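Local coordinates for Exo-beta-1,3-glucanase (Streptomyces sp. SirexAA-E, PDB 4PEY), which hydrolyses laminarin and laminarioligosaccharides from their non-reducing ends, releasing glucose and laminaribiose as a family 55 exo-beta-1,3-glucanase, at residues A[270-275]-A[294-299]. The protein carries 1 engineered substitution. Sequence-based numbering, arbitrary orientation.
Sequences ATAETI and VDQPIE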
loop_
_atom_site.group_PDB
_atom_site.type_symbol
_atom_site.label_atom_id
_atom_site.label_comp_id
_atom_site.label_asym_id
_atom_site.label_seq_id
_atom_site.Cartn_x
_atom_site.Cartn_y
_atom_site.Cartn_z
ATOM N N ALA A 270 -18.045 13.426 12.455
ATOM C CA ALA A 270 -16.931 14.221 12.966
ATOM C C ALA A 270 -16.470 15.242 11.937
ATOM O O ALA A 270 -16.422 14.951 10.746
ATOM C CB ALA A 270 -15.770 13.322 13.365
ATOM N N THR A 271 -16.135 16.439 12.404
ATOM C CA THR A 271 -15.596 17.476 11.535
ATOM C C THR A 271 -14.078 17.525 11.634
ATOM O O THR A 271 -13.493 17.061 12.614
ATOM C CB THR A 271 -16.156 18.867 11.887
ATOM O OG1 THR A 271 -15.754 19.220 13.217
ATOM C CG2 THR A 271 -17.674 18.877 11.794
ATOM N N ALA A 272 -13.438 18.097 10.622
ATOM C CA ALA A 272 -12.002 18.305 10.686
ATOM C C ALA A 272 -11.647 19.229 11.856
ATOM O O ALA A 272 -10.603 19.060 12.479
ATOM C CB ALA A 272 -11.487 18.870 9.378
ATOM N N GLU A 273 -12.516 20.191 12.163
ATOM C CA GLU A 273 -12.294 21.060 13.314
ATOM C C GLU A 273 -12.161 20.248 14.604
ATOM O O GLU A 273 -11.258 20.486 15.408
ATOM C CB GLU A 273 -13.428 22.080 13.456
ATOM C CG GLU A 273 -13.175 23.137 14.527
ATOM C CD GLU A 273 -14.292 24.166 14.613
ATOM O OE1 GLU A 273 -14.773 24.611 13.549
ATOM O OE2 GLU A 273 -14.686 24.533 15.744
ATOM N N THR A 274 -13.058 19.288 14.807
ATOM C CA THR A 274 -13.011 18.481 16.026
ATOM C C THR A 274 -11.803 17.546 16.010
ATOM O O THR A 274 -11.103 17.406 17.013
ATOM C CB THR A 274 -14.298 17.660 16.217
ATOM O OG1 THR A 274 -15.413 18.548 16.363
ATOM C CG2 THR A 274 -14.202 16.797 17.461
ATOM N N ILE A 275 -11.556 16.911 14.869
ATOM C CA ILE A 275 -10.400 16.034 14.726
ATOM C C ILE A 275 -9.109 16.804 15.027
ATOM O O ILE A 275 -8.228 16.321 15.757
ATOM C CB ILE A 275 -10.343 15.427 13.308
ATOM C CG1 ILE A 275 -11.490 14.428 13.116
ATOM C CG2 ILE A 275 -8.994 14.757 13.054
ATOM C CD1 ILE A 275 -11.772 14.090 11.664
ATOM N N VAL A 294 -14.188 16.105 4.741
ATOM C CA VAL A 294 -13.624 17.200 5.524
ATOM C C VAL A 294 -13.609 18.491 4.692
ATOM O O VAL A 294 -13.331 18.466 3.495
ATOM C CB VAL A 294 -12.191 16.865 6.033
ATOM C CG1 VAL A 294 -12.232 15.707 7.016
ATOM C CG2 VAL A 294 -11.235 16.559 4.881
ATOM N N ASP A 295 -13.935 19.620 5.320
ATOM C CA ASP A 295 -13.968 20.889 4.594
ATOM C C ASP A 295 -12.691 21.701 4.808
ATOM O O ASP A 295 -12.533 22.793 4.263
ATOM C CB ASP A 295 -15.201 21.711 4.986
ATOM C CG ASP A 295 -15.195 22.140 6.433
ATOM O OD1 ASP A 295 -14.371 21.639 7.224
ATOM O OD2 ASP A 295 -16.045 22.986 6.786
ATOM N N GLN A 296 -11.789 21.150 5.610
ATOM C CA GLN A 296 -10.456 21.717 5.802
ATOM C C GLN A 296 -9.499 20.562 6.075
ATOM O O GLN A 296 -9.938 19.475 6.453
ATOM C CB GLN A 296 -10.435 22.728 6.952
ATOM C CG GLN A 296 -10.734 22.110 8.301
ATOM C CD GLN A 296 -10.725 23.120 9.433
ATOM O OE1 GLN A 296 -9.664 23.529 9.907
ATOM N NE2 GLN A 296 -11.913 23.527 9.873
ATOM N N PRO A 297 -8.187 20.784 5.882
ATOM C CA PRO A 297 -7.268 19.663 6.112
ATOM C C PRO A 297 -7.262 19.147 7.549
ATOM O O PRO A 297 -7.387 19.923 8.500
ATOM C CB PRO A 297 -5.896 20.257 5.769
ATOM C CG PRO A 297 -6.195 21.385 4.844
ATOM C CD PRO A 297 -7.497 21.952 5.307
ATOM N N ILE A 298 -7.132 17.833 7.692
ATOM C CA ILE A 298 -6.765 17.247 8.967
ATOM C C ILE A 298 -5.296 17.569 9.194
ATOM O O ILE A 298 -4.449 17.263 8.351
ATOM C CB ILE A 298 -7.008 15.720 8.988
ATOM C CG1 ILE A 298 -8.509 15.430 8.909
ATOM C CG2 ILE A 298 -6.372 15.079 10.222
ATOM C CD1 ILE A 298 -8.828 14.003 8.491
ATOM N N GLU A 299 -5.004 18.215 10.318
ATOM C CA GLU A 299 -3.651 18.657 10.623
ATOM C C GLU A 299 -3.081 17.885 11.800
ATOM O O GLU A 299 -3.634 17.906 12.900
ATOM C CB GLU A 299 -3.630 20.163 10.916
ATOM C CG GLU A 299 -4.160 20.984 9.757
ATOM C CD GLU A 299 -3.785 22.440 9.838
ATOM O OE1 GLU A 299 -3.203 22.848 10.864
ATOM O OE2 GLU A 299 -4.078 23.173 8.869
HETATM O O HOH W 1 -15.035 19.033 8.199
HETATM O O HOH W 2 -14.267 21.536 9.934
#
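Val294 meets Ala272 in the first turn of a short helix, with Val294 CB and Ala272 CB 4.0 Å apart. Val294 CG1 lies about as near the same methyl. Asp295 follows and is joined to the helix start through water. One water accepts from both Asp295 N and Ala272 N. A second donates to Asp295 OD1 at 2.7 Å and accepts from Glu273 N and Gln296 NE2. The first-turn amides Ala272 N and Glu273 N thus each give their N-H to a water. Thr271 is the N-cap: its OG1 accepts a hydrogen bond from Thr274 N at 3.1 Å, with an N-H...O angle of 157°.

Gln296 lies alongside Ala272. Its CG sits between its own backbone N and carbonyl carbon (chi1 65°), and the extended chain beyond carries NE2 to the second water. Gln296 CG is 3.5 Å from Ala272 CB, and Gln296 O is 3.4 Å from that methyl, so the buried alanine fits closely here. Ile298 and Ile275 meet at a slant, CG2 to CG2 at 3.9 Å.

Asn276, next after Ile275, gives a hydrogen bond from ND2 to Pro297 O and accepts one from Glu299 N on OD1. Strand 298-300 is the end strand of a parallel face of the second right-handed beta-helix of this family 55 fold, next to strand 324-326. Helix 272-280 lies beside this end strand, and Ile275 also touches strands 263-266 and 284-287.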